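PDB 2B5V: glucose 1-dehydrogenase from Haloferax mediterranei, which catalyses the zinc-dependent oxidation of D-glucose and several other aldoses, using NADP+ in preference to NAD+ as electron acceptor. Local coordinates for residues A[201-206]-A[238-243]. Residues are numbered along the deposited sequence; the frame is centred on the assembly and turned at random.
With NAP (NADP nicotinamide-adenine-dinucleotide phosphate), chain B.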
loop_
_atom_site.group_PDB
_atom_site.type_symbol
_atom_site.label_atom_id
_atom_site.label_comp_id
_atom_site.label_asym_id
_atom_site.label_seq_id
_atom_site.Cartn_x
_atom_site.Cartn_y
_atom_site.Cartn_z
ATOM N N ASN A 201 -7.159 7.459 20.068
ATOM C CA ASN A 201 -7.674 8.747 19.622
ATOM C C ASN A 201 -8.269 8.648 18.233
ATOM O O ASN A 201 -7.592 8.217 17.284
ATOM C CB ASN A 201 -6.567 9.785 19.630
ATOM C CG ASN A 201 -5.972 9.963 21.001
ATOM O OD1 ASN A 201 -4.772 9.870 21.170
ATOM N ND2 ASN A 201 -6.813 10.214 21.986
ATOM N N LEU A 202 -9.532 9.054 18.124
ATOM C CA LEU A 202 -10.246 9.010 16.846
ATOM C C LEU A 202 -10.518 10.420 16.350
ATOM O O LEU A 202 -10.776 11.328 17.149
ATOM C CB LEU A 202 -11.559 8.267 17.019
ATOM C CG LEU A 202 -11.464 6.803 17.438
ATOM C CD1 LEU A 202 -12.857 6.192 17.396
ATOM C CD2 LEU A 202 -10.580 6.071 16.514
ATOM N N TYR A 203 -10.485 10.601 15.032
ATOM C CA TYR A 203 -10.691 11.930 14.449
ATOM C C TYR A 203 -11.535 11.793 13.196
ATOM O O TYR A 203 -11.465 10.767 12.504
ATOM C CB TYR A 203 -9.354 12.544 14.039
ATOM C CG TYR A 203 -8.370 12.777 15.172
ATOM C CD1 TYR A 203 -7.538 11.744 15.635
ATOM C CD2 TYR A 203 -8.278 14.040 15.791
ATOM C CE1 TYR A 203 -6.625 11.967 16.689
ATOM C CE2 TYR A 203 -7.390 14.265 16.846
ATOM C CZ TYR A 203 -6.568 13.233 17.290
ATOM O OH TYR A 203 -5.709 13.459 18.343
ATOM N N CYS A 204 -12.319 12.816 12.877
ATOM C CA CYS A 204 -13.139 12.750 11.664
ATOM C C CYS A 204 -13.213 14.102 10.996
ATOM O O CYS A 204 -13.565 15.104 11.633
ATOM C CB CYS A 204 -14.547 12.253 11.988
ATOM S SG CYS A 204 -15.628 11.959 10.534
ATOM N N LEU A 205 -12.912 14.102 9.702
ATOM C CA LEU A 205 -12.903 15.294 8.856
ATOM C C LEU A 205 -14.243 15.604 8.191
ATOM O O LEU A 205 -14.864 14.720 7.571
ATOM C CB LEU A 205 -11.856 15.106 7.731
ATOM C CG LEU A 205 -11.493 16.383 6.960
ATOM C CD1 LEU A 205 -10.401 17.131 7.718
ATOM C CD2 LEU A 205 -11.024 16.050 5.557
ATOM N N GLY A 206 -14.678 16.863 8.300
ATOM C CA GLY A 206 -15.926 17.286 7.672
ATOM C C GLY A 206 -15.770 18.773 7.348
ATOM O O GLY A 206 -14.688 19.343 7.546
ATOM N N ASP A 238 0.297 19.122 12.715
ATOM C CA ASP A 238 0.743 20.284 13.481
ATOM C C ASP A 238 -0.259 20.630 14.563
ATOM O O ASP A 238 0.107 20.999 15.679
ATOM C CB ASP A 238 0.904 21.512 12.585
ATOM C CG ASP A 238 1.974 21.335 11.543
ATOM O OD1 ASP A 238 3.133 21.055 11.920
ATOM O OD2 ASP A 238 1.654 21.478 10.346
ATOM N N VAL A 239 -1.531 20.504 14.221
ATOM C CA VAL A 239 -2.586 20.850 15.144
ATOM C C VAL A 239 -2.992 19.740 16.117
ATOM O O VAL A 239 -3.274 20.017 17.283
ATOM C CB VAL A 239 -3.807 21.340 14.349
ATOM C CG1 VAL A 239 -4.934 21.776 15.299
ATOM C CG2 VAL A 239 -3.370 22.474 13.418
ATOM N N TYR A 240 -3.029 18.490 15.653
ATOM C CA TYR A 240 -3.424 17.398 16.532
ATOM C C TYR A 240 -2.300 16.413 16.703
ATOM O O TYR A 240 -1.577 16.470 17.686
ATOM C CB TYR A 240 -4.687 16.687 15.995
ATOM C CG TYR A 240 -5.837 17.646 15.757
ATOM C CD1 TYR A 240 -6.032 18.225 14.507
ATOM C CD2 TYR A 240 -6.694 18.014 16.802
ATOM C CE1 TYR A 240 -7.052 19.148 14.287
ATOM C CE2 TYR A 240 -7.725 18.938 16.599
ATOM C CZ TYR A 240 -7.895 19.502 15.329
ATOM O OH TYR A 240 -8.900 20.420 15.084
ATOM N N GLU A 241 -2.150 15.498 15.750
ATOM C CA GLU A 241 -1.080 14.509 15.815
ATOM C C GLU A 241 -1.003 13.763 14.487
ATOM O O GLU A 241 -1.887 13.895 13.643
ATOM C CB GLU A 241 -1.330 13.513 16.959
ATOM C CG GLU A 241 -2.622 12.700 16.834
ATOM C CD GLU A 241 -2.839 11.689 18.004
ATOM O OE1 GLU A 241 -1.919 10.922 18.314
ATOM O OE2 GLU A 241 -3.941 11.652 18.606
ATOM N N GLN A 242 0.073 13.017 14.288
ATOM C CA GLN A 242 0.211 12.219 13.082
ATOM C C GLN A 242 -0.708 11.032 13.331
ATOM O O GLN A 242 -0.835 10.563 14.465
ATOM C CB GLN A 242 1.620 11.726 12.931
ATOM C CG GLN A 242 2.624 12.808 13.018
ATOM C CD GLN A 242 3.983 12.291 12.645
ATOM O OE1 GLN A 242 4.358 12.293 11.477
ATOM N NE2 GLN A 242 4.715 11.811 13.633
ATOM N N MET A 243 -1.311 10.532 12.266
ATOM C CA MET A 243 -2.285 9.453 12.349
ATOM C C MET A 243 -1.767 8.109 11.887
ATOM O O MET A 243 -1.294 7.989 10.771
ATOM C CB MET A 243 -3.489 9.837 11.490
ATOM C CG MET A 243 -4.017 11.254 11.796
ATOM S SD MET A 243 -4.909 11.342 13.396
ATOM C CE MET A 243 -3.637 11.071 14.533
HETATM P PA NAP B . -21.202 11.011 0.695
HETATM O O1A NAP B . -21.043 11.838 -0.435
HETATM O O2A NAP B . -22.489 10.645 1.399
HETATM O O5B NAP B . -20.293 11.558 1.853
HETATM C C5B NAP B . -18.988 12.119 1.541
HETATM C C4B NAP B . -18.883 13.127 2.688
HETATM O O4B NAP B . -17.563 13.781 2.638
HETATM C C3B NAP B . -19.907 14.331 2.673
HETATM O O3B NAP B . -20.484 14.377 3.956
HETATM C C2B NAP B . -19.054 15.560 2.323
HETATM O O2B NAP B . -19.412 16.757 2.999
HETATM C C1B NAP B . -17.637 15.150 2.758
HETATM N N9A NAP B . -16.639 15.873 2.016
HETATM C C8A NAP B . -16.374 15.984 0.671
HETATM N N7A NAP B . -15.355 16.772 0.395
HETATM C C5A NAP B . -14.933 17.207 1.637
HETATM C C6A NAP B . -13.897 18.073 1.979
HETATM N N6A NAP B . -13.053 18.711 1.136
HETATM N N1A NAP B . -13.706 18.323 3.337
HETATM C C2A NAP B . -14.518 17.721 4.297
HETATM N N3A NAP B . -15.556 16.864 3.970
HETATM C C4A NAP B . -15.719 16.639 2.641
HETATM O O3 NAP B . -20.570 9.582 0.419
HETATM P PN NAP B . -20.713 8.227 1.275
HETATM O O1N NAP B . -20.168 8.338 2.664
HETATM O O2N NAP B . -21.702 7.202 0.979
HETATM O O5D NAP B . -19.464 8.013 0.259
HETATM C C5D NAP B . -18.085 8.489 0.549
HETATM C C4D NAP B . -17.197 8.173 -0.667
HETATM O O4D NAP B . -16.971 6.729 -0.730
HETATM C C3D NAP B . -17.751 8.540 -2.115
HETATM O O3D NAP B . -16.724 9.068 -2.983
HETATM C C2D NAP B . -18.272 7.218 -2.628
HETATM O O2D NAP B . -18.260 7.178 -4.037
HETATM C C1D NAP B . -17.285 6.280 -2.065
HETATM N N1N NAP B . -17.643 4.866 -1.897
HETATM C C2N NAP B . -16.734 3.869 -2.273
HETATM C C3N NAP B . -17.076 2.559 -2.112
HETATM C C7N NAP B . -16.051 1.492 -2.525
HETATM O O7N NAP B . -16.403 0.340 -2.416
HETATM N N7N NAP B . -14.865 1.830 -2.978
HETATM C C4N NAP B . -18.384 2.174 -1.566
HETATM C C5N NAP B . -19.274 3.214 -1.187
HETATM C C6N NAP B . -18.920 4.581 -1.342
HETATM P P2B NAP B . -20.571 17.797 2.499
HETATM O O1X NAP B . -21.879 17.030 2.593
HETATM O O2X NAP B . -20.413 18.869 3.521
HETATM O O3X NAP B . -20.217 18.176 1.076
#
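The ring of Y203 is met by Y240 and E241 of one short loop and by M243, the first residue of the strand after it: the carboxylate of E241 at its edge, the sulfur of M243 and the ring of Y240. The contact lies on one side of the parallel sheet of the Rossmann-type, NADP-binding domain, where the loop that follows helix 236-239 and leads into strand 243-248 passes beside strand 201-206. Y203 OH donates a short hydrogen bond of 2.5 Å to OE2 of E241. The acceptor uses its anti lone pair and lies in the plane of the phenol, whereas the carboxylate plane stands at 90° to the ring. With chi1 at 61°, E241 CG sits between the backbone N and the carbonyl carbon, and the extended chain beyond it delivers OE2 to the phenol. OD1 of N201 also lies 3.2 Å from OE2 of E241, but both atoms are acceptors and no bond joins them. Toward Y240, the Y203 ring makes an offset edge-to-face pair, its edge aimed at the Y240 face, with centroids 5.7 Å apart and planes at 62°. Y203 CE2 also packs 3.7 Å from Y240 CB. F177 of strand 175-179 touches both Y203 and M243, and T224 of strand 224-227 touches both tyrosines, tying the cluster to the strands flanking 201-206. A leucine in place of Y203 has neither the hydroxyl nor the ring edge, and would probably leave the E241 carboxylate without this donor and open a gap beside the Y240 face. At the far end of the strand, G206 C approaches the adenine of NADP, 3.5 Å from C2A. M243 makes a Met-aromatic contact: its chain, bent at chi2 and chi3, brings SD obliquely toward the Y203 ring, 3.5 Å from CD1.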